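Local coordinates for putative transcriptional regulator protein (Vibrio parahaemolyticus, PDB 3ER6) that probably acts as a DNA-binding transcription regulator of the AraC type, this chain being its DJ-1/PfpI-like portion without the helix-turn-helix part, at residues Gly125-Asn130 and Gly161-Ser166; Val11-Pro16 and Ser26-Leu31. The protein carries 1 engineered substitution. All blocks are in the same frame, centred on the assembly; numbering follows the deposited sequence.

Contact 1 of 2, residues Gly125-Asn130 and Gly161-Ser166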
ATOM      1  N   GLY A 125      13.144  -7.701 -21.442  1.00 32.38           N
ATOM      2  CA  GLY A 125      12.683  -7.614 -22.822  1.00 35.09           C
ATOM      3  C   GLY A 125      11.218  -7.928 -23.058  1.00 35.16           C
ATOM      4  O   GLY A 125      10.827  -8.215 -24.195  1.00 36.25           O
ATOM      5  N   LEU A 126      10.381  -7.842 -22.019  1.00 34.25           N
ATOM      6  CA  LEU A 126       8.953  -8.208 -22.175  1.00 34.55           C
ATOM      7  C   LEU A 126       8.111  -7.236 -23.015  1.00 35.14           C
ATOM      8  O   LEU A 126       7.047  -7.607 -23.510  1.00 36.66           O
ATOM      9  CB  LEU A 126       8.251  -8.373 -20.823  1.00 32.79           C
ATOM     10  CG  LEU A 126       8.979  -9.277 -19.807  1.00 32.27           C
ATOM     11  CD1 LEU A 126       8.029  -9.505 -18.576  1.00 32.35           C
ATOM     12  CD2 LEU A 126       9.439 -10.655 -20.428  1.00 30.47           C
ATOM     13  N   LEU A 127       8.567  -6.004 -23.123  1.00 34.68           N
ATOM     14  CA  LEU A 127       7.844  -4.982 -23.856  1.00 34.62           C
ATOM     15  C   LEU A 127       8.024  -5.187 -25.361  1.00 35.96           C
ATOM     16  O   LEU A 127       9.131  -5.054 -25.873  1.00 36.47           O
ATOM     17  CB  LEU A 127       8.313  -3.614 -23.392  1.00 34.62           C
ATOM     18  CG  LEU A 127       7.897  -3.325 -21.921  1.00 32.68           C
ATOM     19  CD1 LEU A 127       8.727  -2.116 -21.391  1.00 32.99           C
ATOM     20  CD2 LEU A 127       6.354  -3.077 -21.758  1.00 29.93           C
ATOM     21  N   GLN A 128       6.942  -5.534 -26.052  1.00 38.22           N
ATOM     22  CA  GLN A 128       6.991  -5.789 -27.496  1.00 40.18           C
ATOM     23  C   GLN A 128       7.298  -4.513 -28.296  1.00 40.92           C
ATOM     24  O   GLN A 128       7.972  -4.565 -29.320  1.00 41.29           O
ATOM     25  CB  GLN A 128       5.695  -6.425 -27.941  1.00 40.76           C
ATOM     26  CG  GLN A 128       5.538  -6.562 -29.479  1.00 47.35           C
ATOM     27  CD  GLN A 128       6.495  -7.593 -30.152  1.00 53.59           C
ATOM     28  OE1 GLN A 128       6.068  -8.662 -30.639  1.00 56.46           O
ATOM     29  NE2 GLN A 128       7.772  -7.256 -30.193  1.00 50.66           N
ATOM     30  N   GLN A 129       6.833  -3.369 -27.801  1.00 39.48           N
ATOM     31  CA  GLN A 129       6.941  -2.091 -28.515  1.00 39.21           C
ATOM     32  C   GLN A 129       8.036  -1.185 -27.985  1.00 38.86           C
ATOM     33  O   GLN A 129       8.222  -0.023 -28.460  1.00 38.94           O
ATOM     34  CB  GLN A 129       5.618  -1.349 -28.425  1.00 38.65           C
ATOM     35  CG  GLN A 129       4.476  -2.042 -29.147  1.00 47.36           C
ATOM     36  CD  GLN A 129       3.386  -1.032 -29.533  1.00 55.88           C
ATOM     37  OE1 GLN A 129       3.582   0.198 -29.415  1.00 62.70           O
ATOM     38  NE2 GLN A 129       2.238  -1.533 -29.979  1.00 58.21           N
ATOM     39  N   ASN A 130       8.747  -1.663 -26.973  1.00 36.91           N
ATOM     40  CA  ASN A 130       9.781  -0.840 -26.393  1.00 37.33           C
ATOM     41  C   ASN A 130       9.303   0.569 -26.000  1.00 36.40           C
ATOM     42  O   ASN A 130      10.046   1.531 -26.170  1.00 35.97           O
ATOM     43  CB  ASN A 130      11.018  -0.725 -27.310  1.00 37.57           C
ATOM     44  CG  ASN A 130      12.012  -1.890 -27.099  1.00 40.30           C
ATOM     45  OD1 ASN A 130      13.112  -1.901 -27.664  1.00 41.46           O
ATOM     46  ND2 ASN A 130      11.603  -2.895 -26.316  1.00 35.39           N
ATOM     47  N   GLY A 161       0.344  -5.458 -24.975  1.00 35.00           N
ATOM     48  CA  GLY A 161       0.093  -6.887 -25.069  1.00 36.46           C
ATOM     49  C   GLY A 161      -0.377  -7.340 -23.696  1.00 36.95           C
ATOM     50  O   GLY A 161      -1.359  -6.807 -23.163  1.00 37.53           O
ATOM     51  N   ASN A 162       0.305  -8.326 -23.129  1.00 35.03           N
ATOM     52  CA  ASN A 162      -0.064  -8.775 -21.786  1.00 37.23           C
ATOM     53  C   ASN A 162       0.786  -8.229 -20.681  1.00 34.32           C
ATOM     54  O   ASN A 162       0.800  -8.806 -19.581  1.00 35.89           O
ATOM     55  CB  ASN A 162      -0.043 -10.295 -21.704  1.00 36.44           C
ATOM     56  CG  ASN A 162      -1.375 -10.851 -21.974  1.00 45.82           C
ATOM     57  OD1 ASN A 162      -2.382 -10.443 -21.350  1.00 53.59           O
ATOM     58  ND2 ASN A 162      -1.437 -11.756 -22.930  1.00 52.46           N
ATOM     59  N   VAL A 163       1.499  -7.150 -20.970  1.00 33.35           N
ATOM     60  CA  VAL A 163       2.380  -6.538 -19.978  1.00 31.10           C
ATOM     61  C   VAL A 163       1.723  -5.219 -19.550  1.00 31.11           C
ATOM     62  O   VAL A 163       1.406  -4.358 -20.384  1.00 31.68           O
ATOM     63  CB  VAL A 163       3.826  -6.288 -20.544  1.00 30.96           C
ATOM     64  CG1 VAL A 163       4.734  -5.650 -19.467  1.00 31.06           C
ATOM     65  CG2 VAL A 163       4.408  -7.578 -21.093  1.00 32.02           C
ATOM     66  N   TYR A 164       1.530  -5.049 -18.254  1.00 29.80           N
ATOM     67  CA  TYR A 164       0.881  -3.865 -17.674  1.00 30.35           C
ATOM     68  C   TYR A 164       1.880  -3.139 -16.802  1.00 29.53           C
ATOM     69  O   TYR A 164       2.426  -3.728 -15.860  1.00 31.34           O
ATOM     70  CB  TYR A 164      -0.307  -4.298 -16.766  1.00 29.69           C
ATOM     71  CG  TYR A 164      -1.375  -5.064 -17.480  1.00 30.35           C
ATOM     72  CD1 TYR A 164      -2.631  -4.472 -17.725  1.00 31.79           C
ATOM     73  CD2 TYR A 164      -1.156  -6.378 -17.885  1.00 32.45           C
ATOM     74  CE1 TYR A 164      -3.653  -5.171 -18.358  1.00 32.62           C
ATOM     75  CE2 TYR A 164      -2.166  -7.104 -18.572  1.00 34.59           C
ATOM     76  CZ  TYR A 164      -3.393  -6.475 -18.810  1.00 34.30           C
ATOM     77  OH  TYR A 164      -4.367  -7.162 -19.469  1.00 37.88           O
ATOM     78  N   LEU A 165       2.121  -1.875 -17.091  1.00 27.44           N
ATOM     79  CA  LEU A 165       3.042  -1.081 -16.360  1.00 28.91           C
ATOM     80  C   LEU A 165       2.319   0.038 -15.585  1.00 29.00           C
ATOM     81  O   LEU A 165       1.483   0.786 -16.146  1.00 28.70           O
ATOM     82  CB  LEU A 165       4.068  -0.377 -17.298  1.00 28.30           C
ATOM     83  CG  LEU A 165       4.865  -1.213 -18.328  1.00 28.34           C
ATOM     84  CD1 LEU A 165       5.843  -0.271 -19.080  1.00 29.90           C
ATOM     85  CD2 LEU A 165       5.635  -2.376 -17.653  1.00 27.90           C
ATOM     86  N   SER A 166       2.667   0.185 -14.305  1.00 28.32           N
ATOM     87  CA  SER A 166       2.072   1.248 -13.501  1.00 29.30           C
ATOM     88  C   SER A 166       3.213   1.914 -12.634  1.00 29.77           C
ATOM     89  O   SER A 166       3.728   1.296 -11.704  1.00 27.12           O
ATOM     90  CB  SER A 166       0.928   0.709 -12.623  1.00 29.60           C
ATOM     91  OG  SER A 166       0.483   1.761 -11.746  1.00 28.56           O
TER

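Contact 2 of 2, residues Val11-Pro16 and Ser26-Leu31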
ATOM      1  N   VAL A  11      -3.067 -15.379  -8.650  1.00 28.73           N
ATOM      2  CA  VAL A  11      -2.140 -14.251  -8.736  1.00 27.99           C
ATOM      3  C   VAL A  11      -0.889 -14.598  -7.943  1.00 27.01           C
ATOM      4  O   VAL A  11      -1.002 -15.045  -6.790  1.00 28.19           O
ATOM      5  CB  VAL A  11      -2.758 -12.949  -8.145  1.00 28.23           C
ATOM      6  CG1 VAL A  11      -1.720 -11.772  -8.257  1.00 24.29           C
ATOM      7  CG2 VAL A  11      -4.125 -12.604  -8.879  1.00 28.66           C
ATOM      8  N   VAL A  12       0.274 -14.485  -8.566  1.00 26.06           N
ATOM      9  CA  VAL A  12       1.537 -14.611  -7.798  1.00 26.89           C
ATOM     10  C   VAL A  12       2.147 -13.187  -7.755  1.00 27.12           C
ATOM     11  O   VAL A  12       2.195 -12.470  -8.790  1.00 27.00           O
ATOM     12  CB  VAL A  12       2.516 -15.642  -8.445  1.00 27.54           C
ATOM     13  CG1 VAL A  12       3.841 -15.689  -7.656  1.00 25.09           C
ATOM     14  CG2 VAL A  12       1.831 -17.073  -8.511  1.00 25.96           C
ATOM     15  N   ALA A  13       2.512 -12.740  -6.559  1.00 26.81           N
ATOM     16  CA  ALA A  13       3.074 -11.394  -6.396  1.00 26.70           C
ATOM     17  C   ALA A  13       4.495 -11.493  -5.851  1.00 27.93           C
ATOM     18  O   ALA A  13       4.722 -11.848  -4.688  1.00 28.50           O
ATOM     19  CB  ALA A  13       2.181 -10.573  -5.422  1.00 28.03           C
ATOM     20  N   LEU A  14       5.469 -11.202  -6.700  1.00 26.11           N
ATOM     21  CA  LEU A  14       6.851 -11.182  -6.312  1.00 27.49           C
ATOM     22  C   LEU A  14       7.201  -9.830  -5.695  1.00 26.85           C
ATOM     23  O   LEU A  14       7.078  -8.777  -6.363  1.00 26.50           O
ATOM     24  CB  LEU A  14       7.717 -11.403  -7.555  1.00 27.23           C
ATOM     25  CG  LEU A  14       9.224 -11.288  -7.367  1.00 27.35           C
ATOM     26  CD1 LEU A  14       9.757 -12.482  -6.466  1.00 28.45           C
ATOM     27  CD2 LEU A  14       9.848 -11.265  -8.737  1.00 28.91           C
ATOM     28  N   ALA A  15       7.663  -9.877  -4.433  1.00 27.82           N
ATOM     29  CA  ALA A  15       8.051  -8.670  -3.669  1.00 26.80           C
ATOM     30  C   ALA A  15       9.553  -8.720  -3.513  1.00 26.79           C
ATOM     31  O   ALA A  15      10.090  -9.472  -2.692  1.00 26.80           O
ATOM     32  CB  ALA A  15       7.306  -8.668  -2.260  1.00 28.12           C
ATOM     33  N   PRO A  16      10.272  -8.001  -4.374  1.00 25.92           N
ATOM     34  CA  PRO A  16      11.705  -8.108  -4.326  1.00 27.79           C
ATOM     35  C   PRO A  16      12.416  -7.541  -3.077  1.00 29.75           C
ATOM     36  O   PRO A  16      13.507  -7.975  -2.787  1.00 30.44           O
ATOM     37  CB  PRO A  16      12.152  -7.354  -5.576  1.00 28.87           C
ATOM     38  CG  PRO A  16      11.007  -7.641  -6.588  1.00 26.85           C
ATOM     39  CD  PRO A  16       9.764  -7.436  -5.644  1.00 24.86           C
ATOM     40  N   SER A  26      -0.953  -3.591  -1.279  1.00 25.33           N
ATOM     41  CA  SER A  26      -2.170  -2.846  -1.645  1.00 25.40           C
ATOM     42  C   SER A  26      -2.813  -3.446  -2.919  1.00 25.47           C
ATOM     43  O   SER A  26      -4.035  -3.488  -3.018  1.00 24.37           O
ATOM     44  CB  SER A  26      -1.893  -1.341  -1.818  1.00 25.80           C
ATOM     45  OG  SER A  26      -0.992  -1.121  -2.883  1.00 27.53           O
ATOM     46  N   SER A  27      -1.995  -3.930  -3.851  1.00 24.98           N
ATOM     47  CA  SER A  27      -2.509  -4.478  -5.091  1.00 26.67           C
ATOM     48  C   SER A  27      -3.312  -5.725  -4.775  1.00 24.93           C
ATOM     49  O   SER A  27      -4.368  -5.897  -5.337  1.00 25.96           O
ATOM     50  CB  SER A  27      -1.408  -4.810  -6.114  1.00 27.02           C
ATOM     51  OG  SER A  27      -0.649  -3.641  -6.434  1.00 28.50           O
ATOM     52  N   LEU A  28      -2.812  -6.582  -3.879  1.00 25.00           N
ATOM     53  CA  LEU A  28      -3.587  -7.752  -3.490  1.00 25.82           C
ATOM     54  C   LEU A  28      -4.853  -7.394  -2.722  1.00 25.57           C
ATOM     55  O   LEU A  28      -5.892  -8.062  -2.871  1.00 26.95           O
ATOM     56  CB  LEU A  28      -2.734  -8.734  -2.648  1.00 25.19           C
ATOM     57  CG  LEU A  28      -1.518  -9.329  -3.388  1.00 27.23           C
ATOM     58  CD1 LEU A  28      -0.798 -10.378  -2.540  1.00 30.91           C
ATOM     59  CD2 LEU A  28      -1.870  -9.875  -4.822  1.00 27.54           C
ATOM     60  N   GLU A  29      -4.769  -6.405  -1.843  1.00 24.21           N
ATOM     61  CA  GLU A  29      -5.980  -5.986  -1.139  1.00 24.12           C
ATOM     62  C   GLU A  29      -7.006  -5.551  -2.150  1.00 23.71           C
ATOM     63  O   GLU A  29      -8.182  -5.850  -1.977  1.00 24.86           O
ATOM     64  CB  GLU A  29      -5.634  -4.794  -0.222  1.00 23.24           C
ATOM     65  CG  GLU A  29      -4.827  -5.324   1.012  1.00 22.73           C
ATOM     66  CD  GLU A  29      -4.329  -4.236   2.019  1.00 26.08           C
ATOM     67  OE1 GLU A  29      -4.696  -3.079   1.883  1.00 27.54           O
ATOM     68  OE2 GLU A  29      -3.558  -4.611   2.923  1.00 25.71           O
ATOM     69  N   ILE A  30      -6.598  -4.806  -3.195  1.00 24.60           N
ATOM     70  CA  ILE A  30      -7.592  -4.335  -4.175  1.00 24.94           C
ATOM     71  C   ILE A  30      -8.119  -5.537  -4.962  1.00 24.78           C
ATOM     72  O   ILE A  30      -9.308  -5.703  -5.123  1.00 24.82           O
ATOM     73  CB  ILE A  30      -6.994  -3.254  -5.177  1.00 26.23           C
ATOM     74  CG1 ILE A  30      -6.627  -1.964  -4.417  1.00 27.35           C
ATOM     75  CG2 ILE A  30      -8.007  -2.919  -6.402  1.00 26.71           C
ATOM     76  CD1 ILE A  30      -5.708  -1.020  -5.180  1.00 27.61           C
ATOM     77  N   LEU A  31      -7.224  -6.335  -5.537  1.00 24.97           N
ATOM     78  CA  LEU A  31      -7.688  -7.518  -6.266  1.00 24.89           C
ATOM     79  C   LEU A  31      -8.630  -8.442  -5.472  1.00 26.85           C
ATOM     80  O   LEU A  31      -9.677  -8.888  -6.029  1.00 27.09           O
ATOM     81  CB  LEU A  31      -6.507  -8.291  -6.858  1.00 24.84           C
ATOM     82  CG  LEU A  31      -5.722  -7.460  -7.922  1.00 28.19           C
ATOM     83  CD1 LEU A  31      -4.535  -8.311  -8.381  1.00 30.87           C
ATOM     84  CD2 LEU A  31      -6.572  -6.904  -9.141  1.00 30.28           C
TER

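Contact 1 of 2, residues Gly125-Asn130 and Gly161-Ser166
Val163 divides its two methyl groups between neighbouring leucines. CG1 meets CD2 of Leu127 at 3.8 Å, while CG2 lies 3.9 Å from Leu126 CB and comes nearer still to the backbone, 3.6 Å from Leu126 O. The branch is spread this way because CG1 stands anti to the backbone N (chi1 -180°), leaving CG2 on the N side. Leu127 crosses the valine at roughly a right angle, and the same CD2 then touches CD1 of Leu165 at 3.9 Å. There the two leucines meet tip to tip, with Leu127 CD1 also close to Leu165 CD1. No hydrogen bond spans the two segments; the contact is buried van der Waals packing, almost all between apolar side chains.

Just before the leucines, Gly125 ends helix 117-124 in a Schellman motif, with positive phi. Beyond them, Gln129 N is hydrogen-bonded to the carboxylate of Asp160, a second link between this loop and the hairpin of strands 157-160 and 163-166. Leu126 also packs on Ile101 and His105 of helix 95-106, and Leu165 on Ile118 and Val121 of helix 117-124. The loop thus lies against one face of strand 163-166, next to the outermost strand 157-160, with helices 95-106 and 117-124 alongside.

Contact 2 of 2, residues Val11-Pro16 and Ser26-Leu31
Val11, Ala13 and Leu28 meet through methyl groups alone, with no ring or other planar side chain at any face or edge of the contact. The one flat side-chain group on this part of the helix, the Glu29 carboxylate, is directed to the second subunit: OE1 is hydrogen-bonded to Tyr170 OH, and OE2 to the backbone N of Phe21 and of Ala22, all of that neighbouring chain.

Leu28 carries most of the contact from the helix side. Its CB does not aim straight at the strand, but with CG anti to the carbonyl carbon (chi1 -63°) the forked end swings across to it. CD2 bridges Val11 and Ala13, two successive inward residues of the strand, resting 3.9 Å from Val11 CG1 and 4.2 Å from Ala13 CB. CD1 adds a second touch on Ala13, 4.1 Å from its CB. Leu28 and Val11 run alongside each other in opposite directions. One turn further along the helix, Leu31 reaches back to the other valine methyl, its CD1 4.3 Å from Val11 CG2, a looser touch.

Around this core, Leu28 also packs on Val47 and Ile79 of the two flanking strands, and Val11 on Thr45 and Ile77. Val12, between the two inward residues, points to the other side of the sheet.

The axes of strand 11-14 and of the helix segment 26-31 are 10.4 Å apart at their closest, with N-to-C directions 164° apart, nearly antiparallel. Such layering of a helix on a parallel sheet belongs to the beta-alpha-beta unit of strand 9-14, helix 22-37 and strand 43-48, the opening unit of the alpha/beta sandwich characteristic of the DJ-1/PfpI family.

Both contacts are buried, apolar and free of cross-segment hydrogen bonds, and both reach the same mixed sheet, but on opposite faces. Contact 2 lies deep, about 7 Å between its centre and that of the chain, and sets helix 22-37, through Leu28 and Leu31, on an inner strand. Contact 1 is further out, about 12 Å on the same measure, and brings a loop onto strand 163-166 near the edge of the sheet. Helix 173-184 lies on the face of contact 2, touched there by Leu31 and also by Tyr164, which points away from contact 1. The second subunit reaches the helix of contact 2, whereas no other chain of the assembly touches the segments of contact 1.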